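Local structure of ParB domain protein nuclease (Sulfolobus solfataricus, 5K5D) at residues T10-S15 with R55-I60; V14-L19 with I68-G73; T202-K207 with D235-L240; K192-I197 with Q220-Y225. The protein probably serves archaeal DNA segregation as a pNOB8-like relative of the partition protein ParB, and may act as a nuclease. The protein carries 4 engineered substitutions. One frame throughout, in Å; residues are numbered along the deposited sequence.

Interaction 1 (T10-S15 with R55-I60); sequences TEEVVS and RNYVLI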
loop_
_atom_site.group_PDB
_atom_site.type_symbol
_atom_site.label_atom_id
_atom_site.label_comp_id
_atom_site.label_asym_id
_atom_site.label_seq_id
_atom_site.Cartn_x
_atom_site.Cartn_y
_atom_site.Cartn_z
ATOM N N THR B 10 -21.817 14.849 -3.096
ATOM C CA THR B 10 -23.252 14.813 -2.904
ATOM C C THR B 10 -23.725 13.365 -2.982
ATOM O O THR B 10 -23.081 12.522 -3.613
ATOM C CB THR B 10 -23.975 15.687 -3.942
ATOM O OG1 THR B 10 -23.554 15.317 -5.260
ATOM C CG2 THR B 10 -23.637 17.155 -3.720
ATOM N N GLU B 11 -24.834 13.077 -2.315
ATOM C CA GLU B 11 -25.368 11.725 -2.277
ATOM C C GLU B 11 -26.435 11.578 -3.350
ATOM O O GLU B 11 -27.380 12.366 -3.401
ATOM C CB GLU B 11 -25.951 11.427 -0.894
ATOM C CG GLU B 11 -25.768 9.989 -0.419
ATOM C CD GLU B 11 -26.743 9.020 -1.063
ATOM O OE1 GLU B 11 -27.708 9.480 -1.707
ATOM O OE2 GLU B 11 -26.545 7.796 -0.919
ATOM N N GLU B 12 -26.280 10.586 -4.221
ATOM C CA GLU B 12 -27.267 10.356 -5.269
ATOM C C GLU B 12 -27.385 8.891 -5.671
ATOM O O GLU B 12 -26.494 8.084 -5.405
ATOM C CB GLU B 12 -26.979 11.225 -6.498
ATOM C CG GLU B 12 -25.614 11.021 -7.117
ATOM C CD GLU B 12 -25.417 11.861 -8.368
ATOM O OE1 GLU B 12 -25.716 11.363 -9.473
ATOM O OE2 GLU B 12 -24.967 13.020 -8.249
ATOM N N VAL B 13 -28.505 8.562 -6.304
ATOM C CA VAL B 13 -28.745 7.217 -6.799
ATOM C C VAL B 13 -28.709 7.223 -8.316
ATOM O O VAL B 13 -29.274 8.107 -8.960
ATOM C CB VAL B 13 -30.100 6.675 -6.340
ATOM C CG1 VAL B 13 -30.305 5.263 -6.868
ATOM C CG2 VAL B 13 -30.188 6.701 -4.827
ATOM N N VAL B 14 -28.038 6.230 -8.884
ATOM C CA VAL B 14 -27.865 6.158 -10.324
ATOM C C VAL B 14 -28.062 4.732 -10.809
ATOM O O VAL B 14 -27.991 3.788 -10.020
ATOM C CB VAL B 14 -26.459 6.629 -10.732
ATOM C CG1 VAL B 14 -26.280 8.100 -10.402
ATOM C CG2 VAL B 14 -25.404 5.794 -10.037
ATOM N N SER B 15 -28.317 4.581 -12.108
ATOM C CA SER B 15 -28.418 3.258 -12.710
ATOM C C SER B 15 -27.098 2.532 -12.498
ATOM O O SER B 15 -26.027 3.130 -12.609
ATOM C CB SER B 15 -28.745 3.351 -14.203
ATOM O OG SER B 15 -27.647 3.847 -14.946
ATOM N N ARG B 55 -16.837 13.014 -10.284
ATOM C CA ARG B 55 -17.783 13.851 -11.004
ATOM C C ARG B 55 -18.369 13.157 -12.232
ATOM O O ARG B 55 -19.562 13.260 -12.500
ATOM C CB ARG B 55 -17.073 15.137 -11.420
ATOM C CG ARG B 55 -17.988 16.256 -11.825
ATOM C CD ARG B 55 -17.315 17.586 -11.540
ATOM N NE ARG B 55 -16.063 17.750 -12.272
ATOM C CZ ARG B 55 -15.030 18.456 -11.827
ATOM N NH1 ARG B 55 -15.092 19.049 -10.644
ATOM N NH2 ARG B 55 -13.931 18.565 -12.560
ATOM N N ASN B 56 -17.526 12.452 -12.976
ATOM C CA ASN B 56 -17.964 11.785 -14.198
ATOM C C ASN B 56 -18.350 10.331 -13.960
ATOM O O ASN B 56 -18.413 9.534 -14.896
ATOM C CB ASN B 56 -16.865 11.840 -15.262
ATOM C CG ASN B 56 -16.485 13.260 -15.634
ATOM O OD1 ASN B 56 -17.346 14.133 -15.749
ATOM N ND2 ASN B 56 -15.190 13.500 -15.802
ATOM N N TYR B 57 -18.607 9.992 -12.703
ATOM C CA TYR B 57 -19.125 8.673 -12.357
ATOM C C TYR B 57 -18.096 7.576 -12.600
ATOM O O TYR B 57 -18.441 6.428 -12.880
ATOM C CB TYR B 57 -20.438 8.404 -13.100
ATOM C CG TYR B 57 -21.498 9.433 -12.768
ATOM C CD1 TYR B 57 -21.687 10.550 -13.572
ATOM C CD2 TYR B 57 -22.282 9.304 -11.628
ATOM C CE1 TYR B 57 -22.641 11.500 -13.259
ATOM C CE2 TYR B 57 -23.237 10.246 -11.308
ATOM C CZ TYR B 57 -23.411 11.343 -12.124
ATOM O OH TYR B 57 -24.360 12.285 -11.803
ATOM N N VAL B 58 -16.826 7.947 -12.493
ATOM C CA VAL B 58 -15.746 6.978 -12.464
ATOM C C VAL B 58 -15.667 6.402 -11.054
ATOM O O VAL B 58 -15.498 7.139 -10.079
ATOM C CB VAL B 58 -14.390 7.618 -12.842
ATOM C CG1 VAL B 58 -13.252 6.635 -12.624
ATOM C CG2 VAL B 58 -14.410 8.105 -14.278
ATOM N N LEU B 59 -15.811 5.085 -10.956
ATOM C CA LEU B 59 -15.756 4.387 -9.681
ATOM C C LEU B 59 -14.369 4.541 -9.062
ATOM O O LEU B 59 -13.354 4.258 -9.700
ATOM C CB LEU B 59 -16.064 2.905 -9.891
ATOM C CG LEU B 59 -16.967 2.188 -8.885
ATOM C CD1 LEU B 59 -16.403 0.813 -8.557
ATOM C CD2 LEU B 59 -17.152 3.006 -7.622
ATOM N N ILE B 60 -14.327 4.992 -7.816
ATOM C CA ILE B 60 -13.058 5.167 -7.125
ATOM C C ILE B 60 -12.860 4.038 -6.135
ATOM O O ILE B 60 -11.810 3.398 -6.099
ATOM C CB ILE B 60 -13.006 6.517 -6.385
ATOM C CG1 ILE B 60 -12.968 7.665 -7.393
ATOM C CG2 ILE B 60 -11.799 6.580 -5.459
ATOM C CD1 ILE B 60 -12.951 9.030 -6.746
#
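Tyr-57 reaches across to the outer strand 9-15 and meets it through two residues, Glu-12 by a polar contact and Val-14 by an apolar one. The polar contact is a hydrogen bond in which Tyr-57 OH donates to Glu-12 OE1 over 2.8 Å. The acceptor is used on its syn side, with the hydroxyl 24° out of the carboxylate plane. On the tyrosine side, OE1 lies at the ring edge, in plane, and also comes within 3.3 Å of Tyr-57 CE2; the carboxylate and ring planes are turned 66° apart. Glu-12 gets there with CG tucked between its backbone N and carbonyl carbon (chi1 58°) and an extended chain beyond, which carries the carboxylate across to the hydroxyl. The charged contacts extend this pair: Lys-81 NZ forms a salt bridge with Glu-12 OE2 and a hydrogen bond with Tyr-57 OH, tying both groups to one ammonium, while Lys-18 makes a cation-pi contact with the tyrosine ring. The apolar contact is smaller: methyl CG1 of the buried Val-14 touches Tyr-57 CE2 at 3.8 Å. Together these fix the far end of the ring. In the mixed four-stranded sheet of this ParB-like N-terminal region, Tyr-57 sits in the turn between strands 51-53 and 59-61, and its side chain packs on Ile-79 of strand 76-82, the immediate antiparallel neighbour of strand 9-15.

Interaction 2 (V14-L19 with I68-G73); sequences VSIEKL and IMKKLG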
loop_
_atom_site.group_PDB
_atom_site.type_symbol
_atom_site.label_atom_id
_atom_site.label_comp_id
_atom_site.label_asym_id
_atom_site.label_seq_id
_atom_site.Cartn_x
_atom_site.Cartn_y
_atom_site.Cartn_z
ATOM N N VAL B 14 -28.038 6.230 -8.884
ATOM C CA VAL B 14 -27.865 6.158 -10.324
ATOM C C VAL B 14 -28.062 4.732 -10.809
ATOM O O VAL B 14 -27.991 3.788 -10.020
ATOM C CB VAL B 14 -26.459 6.629 -10.732
ATOM C CG1 VAL B 14 -26.280 8.100 -10.402
ATOM C CG2 VAL B 14 -25.404 5.794 -10.037
ATOM N N SER B 15 -28.317 4.581 -12.108
ATOM C CA SER B 15 -28.418 3.258 -12.710
ATOM C C SER B 15 -27.098 2.532 -12.498
ATOM O O SER B 15 -26.027 3.130 -12.609
ATOM C CB SER B 15 -28.745 3.351 -14.203
ATOM O OG SER B 15 -27.647 3.847 -14.946
ATOM N N ILE B 16 -27.180 1.245 -12.183
ATOM C CA ILE B 16 -25.997 0.479 -11.815
ATOM C C ILE B 16 -24.953 0.460 -12.934
ATOM O O ILE B 16 -23.758 0.313 -12.678
ATOM C CB ILE B 16 -26.368 -0.958 -11.394
ATOM C CG1 ILE B 16 -25.173 -1.652 -10.740
ATOM C CG2 ILE B 16 -26.895 -1.749 -12.585
ATOM C CD1 ILE B 16 -25.530 -2.943 -10.058
ATOM N N GLU B 17 -25.409 0.636 -14.168
ATOM C CA GLU B 17 -24.522 0.580 -15.322
ATOM C C GLU B 17 -23.941 1.948 -15.672
ATOM O O GLU B 17 -23.118 2.073 -16.584
ATOM C CB GLU B 17 -25.260 -0.008 -16.527
ATOM C CG GLU B 17 -25.849 -1.388 -16.271
ATOM C CD GLU B 17 -24.788 -2.422 -15.944
ATOM O OE1 GLU B 17 -23.727 -2.414 -16.604
ATOM O OE2 GLU B 17 -25.012 -3.240 -15.026
ATOM N N LYS B 18 -24.364 2.975 -14.944
ATOM C CA LYS B 18 -23.876 4.324 -15.198
ATOM C C LYS B 18 -22.443 4.501 -14.686
ATOM O O LYS B 18 -21.721 5.394 -15.130
ATOM C CB LYS B 18 -24.808 5.357 -14.564
ATOM C CG LYS B 18 -24.524 6.796 -14.972
ATOM C CD LYS B 18 -25.545 7.746 -14.367
ATOM C CE LYS B 18 -25.221 9.199 -14.690
ATOM N NZ LYS B 18 -26.231 10.124 -14.101
ATOM N N LEU B 19 -22.034 3.634 -13.763
ATOM C CA LEU B 19 -20.698 3.708 -13.164
ATOM C C LEU B 19 -19.600 3.180 -14.085
ATOM O O LEU B 19 -19.657 2.040 -14.550
ATOM C CB LEU B 19 -20.666 2.959 -11.829
ATOM C CG LEU B 19 -20.810 3.802 -10.558
ATOM C CD1 LEU B 19 -21.234 5.235 -10.880
ATOM C CD2 LEU B 19 -21.776 3.139 -9.579
ATOM N N ILE B 68 -20.659 -7.571 -7.044
ATOM C CA ILE B 68 -21.645 -8.380 -6.345
ATOM C C ILE B 68 -23.067 -7.914 -6.666
ATOM O O ILE B 68 -23.932 -8.721 -7.005
ATOM C CB ILE B 68 -21.412 -8.331 -4.830
ATOM C CG1 ILE B 68 -19.995 -8.817 -4.509
ATOM C CG2 ILE B 68 -22.462 -9.150 -4.098
ATOM C CD1 ILE B 68 -19.609 -8.694 -3.052
HETATM N N MSE B 69 -23.297 -6.609 -6.577
HETATM C CA MSE B 69 -24.620 -6.042 -6.807
HETATM C C MSE B 69 -25.083 -6.255 -8.240
HETATM O O MSE B 69 -26.273 -6.435 -8.503
HETATM C CB MSE B 69 -24.623 -4.549 -6.484
HETATM C CG MSE B 69 -24.470 -4.236 -5.009
HETATM SE SE MSE B 69 -24.707 -2.335 -4.670
HETATM C CE MSE B 69 -23.099 -1.684 -5.554
ATOM N N LYS B 70 -24.130 -6.215 -9.164
ATOM C CA LYS B 70 -24.411 -6.465 -10.566
ATOM C C LYS B 70 -24.941 -7.892 -10.720
ATOM O O LYS B 70 -25.907 -8.134 -11.445
ATOM C CB LYS B 70 -23.141 -6.280 -11.395
ATOM C CG LYS B 70 -23.350 -5.556 -12.713
ATOM C CD LYS B 70 -23.324 -4.050 -12.523
ATOM C CE LYS B 70 -21.901 -3.531 -12.381
ATOM N NZ LYS B 70 -21.161 -3.534 -13.677
ATOM N N LYS B 71 -24.307 -8.830 -10.019
ATOM C CA LYS B 71 -24.693 -10.238 -10.077
ATOM C C LYS B 71 -25.952 -10.547 -9.261
ATOM O O LYS B 71 -26.649 -11.521 -9.535
ATOM C CB LYS B 71 -23.533 -11.135 -9.631
ATOM C CG LYS B 71 -22.370 -11.150 -10.610
ATOM C CD LYS B 71 -21.121 -11.736 -9.981
ATOM C CE LYS B 71 -19.961 -11.718 -10.964
ATOM N NZ LYS B 71 -18.742 -12.359 -10.396
ATOM N N LEU B 72 -26.244 -9.713 -8.269
ATOM C CA LEU B 72 -27.420 -9.914 -7.434
ATOM C C LEU B 72 -28.660 -9.227 -8.003
ATOM O O LEU B 72 -29.685 -9.120 -7.328
ATOM C CB LEU B 72 -27.158 -9.450 -6.000
ATOM C CG LEU B 72 -26.574 -10.501 -5.052
ATOM C CD1 LEU B 72 -25.373 -11.185 -5.681
ATOM C CD2 LEU B 72 -26.206 -9.881 -3.709
ATOM N N GLY B 73 -28.561 -8.759 -9.243
ATOM C CA GLY B 73 -29.701 -8.175 -9.926
ATOM C C GLY B 73 -29.912 -6.687 -9.700
ATOM O O GLY B 73 -30.714 -6.060 -10.398
HETATM O O HOH W 1 -21.235 -0.353 -13.996
#
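Ile-16 lays its CD1 methyl against the end of helix 63-71, 3.5 Å from Lys-70 CD and 4.0 Å from CB of Met-69, a selenomethionine. Its side chain is fully stretched, CG1 lying opposite the backbone N (chi1 -168°), which pushes the methyl out to the helix. The Lys-70 chain bends at three successive torsions, and its CD touches both Ile-16 and Glu-17, whose OE2 approaches Lys-70 CD to 3.1 Å. One shell out, a water accepts from Lys-70 NZ at 3.2 Å and donates to the carbonyls Ile-16 O and Leu-19 O. The turn that holds Ile-16 O is closed by the Lys-18 N to Ser-15 O bond, Leu-19 follows it, and Phe-74 also packs on Ile-16. Cutting Ile-16 back to an alanine is likely to open a gap beside Met-69 and leave the bent Lys-70 chain freer to swing. With Glu-17 OE1 4.1 Å from Lys-70 NZ, the charges probably attract only loosely; no direct hydrogen bond or salt bridge crosses, and the contact rests largely on the methylenes of Lys-70.

Interaction 3 (T202-K207 with D235-L240); sequences TPWLLK and DKLKDL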
loop_
_atom_site.group_PDB
_atom_site.type_symbol
_atom_site.label_atom_id
_atom_site.label_comp_id
_atom_site.label_asym_id
_atom_site.label_seq_id
_atom_site.Cartn_x
_atom_site.Cartn_y
_atom_site.Cartn_z
ATOM N N THR B 202 16.057 -0.198 0.944
ATOM C CA THR B 202 16.039 -1.616 0.603
ATOM C C THR B 202 14.679 -2.090 0.066
ATOM O O THR B 202 13.986 -2.882 0.706
ATOM C CB THR B 202 16.461 -2.460 1.823
ATOM O OG1 THR B 202 16.543 -3.841 1.455
ATOM C CG2 THR B 202 15.467 -2.284 2.968
ATOM N N PRO B 203 14.301 -1.609 -1.128
ATOM C CA PRO B 203 13.022 -1.929 -1.776
ATOM C C PRO B 203 12.802 -3.434 -1.942
ATOM O O PRO B 203 11.692 -3.926 -1.719
ATOM C CB PRO B 203 13.158 -1.274 -3.155
ATOM C CG PRO B 203 14.166 -0.204 -2.973
ATOM C CD PRO B 203 15.129 -0.712 -1.952
ATOM N N TRP B 204 13.853 -4.146 -2.342
ATOM C CA TRP B 204 13.798 -5.589 -2.542
ATOM C C TRP B 204 13.424 -6.302 -1.252
ATOM O O TRP B 204 12.878 -7.407 -1.274
ATOM C CB TRP B 204 15.156 -6.103 -3.014
ATOM C CG TRP B 204 16.254 -5.776 -2.043
ATOM C CD1 TRP B 204 16.982 -4.624 -1.987
ATOM C CD2 TRP B 204 16.734 -6.602 -0.976
ATOM N NE1 TRP B 204 17.888 -4.684 -0.958
ATOM C CE2 TRP B 204 17.753 -5.891 -0.318
ATOM C CE3 TRP B 204 16.401 -7.881 -0.518
ATOM C CZ2 TRP B 204 18.444 -6.406 0.770
ATOM C CZ3 TRP B 204 17.085 -8.391 0.565
ATOM C CH2 TRP B 204 18.095 -7.657 1.197
ATOM N N LEU B 205 13.743 -5.670 -0.128
ATOM C CA LEU B 205 13.453 -6.246 1.179
ATOM C C LEU B 205 12.010 -5.958 1.586
ATOM O O LEU B 205 11.342 -6.803 2.185
ATOM C CB LEU B 205 14.430 -5.702 2.224
ATOM C CG LEU B 205 14.515 -6.387 3.590
ATOM C CD1 LEU B 205 13.389 -5.930 4.501
ATOM C CD2 LEU B 205 14.525 -7.902 3.434
ATOM N N LEU B 206 11.527 -4.766 1.250
ATOM C CA LEU B 206 10.150 -4.394 1.563
ATOM C C LEU B 206 9.172 -5.297 0.816
ATOM O O LEU B 206 8.131 -5.674 1.352
ATOM C CB LEU B 206 9.889 -2.930 1.205
ATOM C CG LEU B 206 9.039 -2.102 2.176
ATOM C CD1 LEU B 206 8.464 -0.889 1.466
ATOM C CD2 LEU B 206 7.922 -2.924 2.805
ATOM N N LYS B 207 9.524 -5.646 -0.420
ATOM C CA LYS B 207 8.675 -6.489 -1.262
ATOM C C LYS B 207 8.271 -7.792 -0.574
ATOM O O LYS B 207 7.224 -8.357 -0.884
ATOM C CB LYS B 207 9.364 -6.806 -2.596
ATOM C CG LYS B 207 9.303 -5.695 -3.639
ATOM C CD LYS B 207 9.682 -6.236 -5.017
ATOM C CE LYS B 207 9.718 -5.149 -6.082
ATOM N NZ LYS B 207 10.855 -4.211 -5.877
ATOM N N ASP B 235 24.507 -5.702 0.940
ATOM C CA ASP B 235 24.556 -5.973 -0.496
ATOM C C ASP B 235 24.750 -7.443 -0.834
ATOM O O ASP B 235 24.273 -7.918 -1.868
ATOM C CB ASP B 235 25.660 -5.152 -1.164
ATOM C CG ASP B 235 25.324 -3.677 -1.237
ATOM O OD1 ASP B 235 24.134 -3.351 -1.425
ATOM O OD2 ASP B 235 26.248 -2.847 -1.106
ATOM N N LYS B 236 25.474 -8.158 0.020
ATOM C CA LYS B 236 25.666 -9.586 -0.192
ATOM C C LYS B 236 24.321 -10.292 -0.081
ATOM O O LYS B 236 23.998 -11.162 -0.890
ATOM C CB LYS B 236 26.676 -10.162 0.801
ATOM C CG LYS B 236 28.104 -9.705 0.564
ATOM C CD LYS B 236 29.039 -10.299 1.606
ATOM C CE LYS B 236 30.489 -9.924 1.355
ATOM N NZ LYS B 236 31.403 -10.663 2.279
ATOM N N LEU B 237 23.532 -9.894 0.912
ATOM C CA LEU B 237 22.192 -10.445 1.097
ATOM C C LEU B 237 21.291 -10.087 -0.075
ATOM O O LEU B 237 20.588 -10.939 -0.612
ATOM C CB LEU B 237 21.576 -9.933 2.398
ATOM C CG LEU B 237 20.126 -10.349 2.652
ATOM C CD1 LEU B 237 19.982 -11.860 2.652
ATOM C CD2 LEU B 237 19.614 -9.760 3.951
ATOM N N LYS B 238 21.313 -8.816 -0.464
ATOM C CA LYS B 238 20.486 -8.332 -1.564
ATOM C C LYS B 238 20.846 -9.022 -2.876
ATOM O O LYS B 238 19.971 -9.328 -3.685
ATOM C CB LYS B 238 20.645 -6.819 -1.717
ATOM C CG LYS B 238 20.091 -6.255 -3.018
ATOM C CD LYS B 238 20.575 -4.822 -3.247
ATOM C CE LYS B 238 20.064 -4.267 -4.571
ATOM N NZ LYS B 238 20.794 -3.037 -4.985
ATOM N N ASP B 239 22.138 -9.260 -3.082
ATOM C CA ASP B 239 22.621 -9.834 -4.333
ATOM C C ASP B 239 22.584 -11.356 -4.310
ATOM O O ASP B 239 22.930 -12.012 -5.291
ATOM C CB ASP B 239 24.037 -9.344 -4.638
ATOM C CG ASP B 239 24.082 -7.863 -4.947
ATOM O OD1 ASP B 239 23.050 -7.324 -5.402
ATOM O OD2 ASP B 239 25.147 -7.240 -4.737
ATOM N N LEU B 240 22.164 -11.912 -3.180
ATOM C CA LEU B 240 22.024 -13.352 -3.049
ATOM C C LEU B 240 21.056 -13.857 -4.108
ATOM O O LEU B 240 20.157 -13.131 -4.524
ATOM C CB LEU B 240 21.499 -13.711 -1.659
ATOM C CG LEU B 240 22.338 -14.664 -0.809
ATOM C CD1 LEU B 240 21.553 -15.090 0.424
ATOM C CD2 LEU B 240 22.762 -15.877 -1.622
#
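Trp-204 turns its CG between the backbone N and the carbonyl carbon (chi1 58°), while Lys-238 sends an extended chain from a CG opposite its own N (chi1 167°); the two torsions lay the aliphatic chain across one face of the indole. Lys-238 CB lies over the indole, 3.3 Å from Trp-204 CE2, and Lys-238 CG makes a CH-pi contact 3.5 Å from the centroid of the five-membered ring, 16° off its normal. CD follows at 3.5 Å from Trp-204 NE1. At the ring's far end Leu-237 CG meets Trp-204 CH2 at 3.7 Å, its CD2 methyl lying in plane at the edge. The opposite face is backed by Leu-205 CB. Exchanging Trp-204 for an alanine would probably leave the methylenes of Lys-238 without their flat partner and open a gap beside Leu-237. The contact joins the start of helix 203-210, with Thr-202 at its N-cap position, to the short helix 234-238; Ile-249 and Arg-245 of helix 242-250 also touch the indole, and Leu-237 continues onto helix 218-230.

Interaction 4 (K192-I197 with Q220-Y225); sequences KRKMAI and QAFRIY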
loop_
_atom_site.group_PDB
_atom_site.type_symbol
_atom_site.label_atom_id
_atom_site.label_comp_id
_atom_site.label_asym_id
_atom_site.label_seq_id
_atom_site.Cartn_x
_atom_site.Cartn_y
_atom_site.Cartn_z
ATOM N N LYS B 192 5.783 3.551 10.462
ATOM C CA LYS B 192 5.885 4.422 9.295
ATOM C C LYS B 192 7.340 4.741 8.994
ATOM O O LYS B 192 7.719 4.938 7.839
ATOM C CB LYS B 192 5.121 5.729 9.508
ATOM C CG LYS B 192 3.614 5.582 9.575
ATOM C CD LYS B 192 2.952 6.938 9.725
ATOM C CE LYS B 192 1.474 6.800 9.996
ATOM N NZ LYS B 192 1.230 6.192 11.333
ATOM N N ARG B 193 8.156 4.794 10.039
ATOM C CA ARG B 193 9.555 5.150 9.876
ATOM C C ARG B 193 10.340 3.939 9.397
ATOM O O ARG B 193 11.212 4.054 8.535
ATOM C CB ARG B 193 10.126 5.687 11.185
ATOM C CG ARG B 193 11.520 6.255 11.043
ATOM C CD ARG B 193 11.997 6.885 12.334
ATOM N NE ARG B 193 13.414 7.220 12.261
ATOM C CZ ARG B 193 14.391 6.375 12.568
ATOM N NH1 ARG B 193 14.101 5.146 12.975
ATOM N NH2 ARG B 193 15.656 6.758 12.470
ATOM N N LYS B 194 10.017 2.779 9.965
ATOM C CA LYS B 194 10.605 1.517 9.538
ATOM C C LYS B 194 10.291 1.271 8.074
ATOM O O LYS B 194 11.170 0.919 7.291
ATOM C CB LYS B 194 10.058 0.355 10.371
ATOM C CG LYS B 194 10.658 0.231 11.754
ATOM C CD LYS B 194 9.922 -0.825 12.559
ATOM C CE LYS B 194 10.518 -0.986 13.950
ATOM N NZ LYS B 194 9.655 -1.831 14.823
HETATM N N MSE B 195 9.026 1.450 7.712
HETATM C CA MSE B 195 8.597 1.207 6.343
HETATM C C MSE B 195 9.274 2.177 5.389
HETATM O O MSE B 195 9.717 1.786 4.310
HETATM C CB MSE B 195 7.076 1.305 6.218
HETATM C CG MSE B 195 6.536 0.622 4.970
HETATM SE SE MSE B 195 5.855 1.845 3.610
HETATM C CE MSE B 195 4.118 2.209 4.400
ATOM N N ALA B 196 9.364 3.440 5.800
ATOM C CA ALA B 196 9.963 4.476 4.965
ATOM C C ALA B 196 11.437 4.195 4.689
ATOM O O ALA B 196 11.900 4.319 3.553
ATOM C CB ALA B 196 9.788 5.845 5.605
ATOM N N ILE B 197 12.170 3.809 5.731
ATOM C CA ILE B 197 13.585 3.479 5.587
ATOM C C ILE B 197 13.794 2.267 4.683
ATOM O O ILE B 197 14.688 2.255 3.840
ATOM C CB ILE B 197 14.245 3.221 6.950
ATOM C CG1 ILE B 197 14.233 4.504 7.782
ATOM C CG2 ILE B 197 15.669 2.715 6.765
ATOM C CD1 ILE B 197 14.903 4.370 9.125
ATOM N N GLN B 220 9.772 -7.607 11.598
ATOM C CA GLN B 220 10.714 -8.696 11.396
ATOM C C GLN B 220 11.661 -8.380 10.243
ATOM O O GLN B 220 12.852 -8.676 10.308
ATOM C CB GLN B 220 9.953 -9.992 11.107
ATOM C CG GLN B 220 10.768 -11.245 11.323
ATOM C CD GLN B 220 11.224 -11.392 12.760
ATOM O OE1 GLN B 220 10.407 -11.504 13.672
ATOM N NE2 GLN B 220 12.536 -11.383 12.968
ATOM N N ALA B 221 11.122 -7.778 9.186
ATOM C CA ALA B 221 11.928 -7.396 8.031
ATOM C C ALA B 221 12.926 -6.315 8.413
ATOM O O ALA B 221 14.057 -6.300 7.928
ATOM C CB ALA B 221 11.038 -6.912 6.904
ATOM N N PHE B 222 12.498 -5.410 9.286
ATOM C CA PHE B 222 13.337 -4.297 9.704
ATOM C C PHE B 222 14.473 -4.755 10.623
ATOM O O PHE B 222 15.568 -4.190 10.605
ATOM C CB PHE B 222 12.495 -3.221 10.388
ATOM C CG PHE B 222 13.260 -1.973 10.706
ATOM C CD1 PHE B 222 13.428 -0.990 9.749
ATOM C CD2 PHE B 222 13.819 -1.789 11.956
ATOM C CE1 PHE B 222 14.137 0.154 10.032
ATOM C CE2 PHE B 222 14.526 -0.650 12.247
ATOM C CZ PHE B 222 14.686 0.325 11.285
ATOM N N ARG B 223 14.205 -5.775 11.431
ATOM C CA ARG B 223 15.247 -6.368 12.261
ATOM C C ARG B 223 16.342 -6.934 11.369
ATOM O O ARG B 223 17.532 -6.791 11.659
ATOM C CB ARG B 223 14.677 -7.474 13.151
ATOM C CG ARG B 223 13.894 -6.976 14.359
ATOM C CD ARG B 223 13.399 -8.143 15.199
ATOM N NE ARG B 223 14.502 -8.966 15.690
ATOM C CZ ARG B 223 14.371 -10.218 16.118
ATOM N NH1 ARG B 223 13.180 -10.803 16.111
ATOM N NH2 ARG B 223 15.432 -10.889 16.546
ATOM N N ILE B 224 15.927 -7.576 10.280
ATOM C CA ILE B 224 16.861 -8.119 9.301
ATOM C C ILE B 224 17.705 -7.009 8.689
ATOM O O ILE B 224 18.915 -7.167 8.508
ATOM C CB ILE B 224 16.123 -8.859 8.174
ATOM C CG1 ILE B 224 15.537 -10.172 8.696
ATOM C CG2 ILE B 224 17.061 -9.120 7.007
ATOM C CD1 ILE B 224 14.765 -10.955 7.658
ATOM N N TYR B 225 17.059 -5.888 8.375
ATOM C CA TYR B 225 17.746 -4.740 7.791
ATOM C C TYR B 225 18.880 -4.250 8.685
ATOM O O TYR B 225 20.051 -4.290 8.302
ATOM C CB TYR B 225 16.760 -3.597 7.522
ATOM C CG TYR B 225 17.429 -2.309 7.112
ATOM C CD1 TYR B 225 17.967 -2.158 5.838
ATOM C CD2 TYR B 225 17.528 -1.240 7.997
ATOM C CE1 TYR B 225 18.585 -0.975 5.457
ATOM C CE2 TYR B 225 18.147 -0.054 7.622
ATOM C CZ TYR B 225 18.672 0.070 6.352
ATOM O OH TYR B 225 19.284 1.241 5.970
#
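Lys-194 and Phe-222 carry a helix-on-helix packing near the surface of the helical C-terminal part of the chain, where the axes of 192-197 and 220-225 cross at 55° and approach to 10.2 Å. The lysine chain runs extended over one face of the phenylalanine, the two side chains crossing at about a right angle. Its CB starts above the ring's margin, 3.7 Å from Phe-222 CD1. CG comes over the centre as a CH-pi donor, 3.6 Å from the Phe-222 centroid and 11° off the ring normal. CD is 4.0 Å from Phe-222 CG, and CE moves on to Phe-222 CD2 at 3.9 Å. Past the ring, NZ forms a salt bridge with Asp-219 OD1, one turn back along helix 218-230, so the chain is held at its tip as well as along its length. Phe-222 is set beneath it by a first torsion that puts CG across from the backbone N (chi1 -173°), and it also packs on Leu-198. One turn on from Lys-194, Ile-197 offers CB to the ring's edge, 4.3 Å from Phe-222 CE1. Its CG2 methyl rests 3.8 Å from Tyr-225 CE2, on the next turn of the partner helix.

The four contacts form two pairs on opposite sides of the chain's centre. Interactions 1 and 2 lie inside the ParB-like N-terminal range, 12 Å apart between centres; they share Val-14 and Ser-15 of strand 9-15 and touch where Tyr-57 meets Lys-18 and Leu-19. Interactions 3 and 4, also 12 Å apart between centres, belong to the helical C-terminal part; their segments alternate along the chain and meet through Leu-205 on Ala-221 and Thr-202 on Tyr-225. Between the pairs, centres lie about 39 to 44 Å apart with no touch, and the N-terminal pair closes before the C-terminal pair opens. This is consistent with two regions that pack largely on their own, one around a sheet and one of helices.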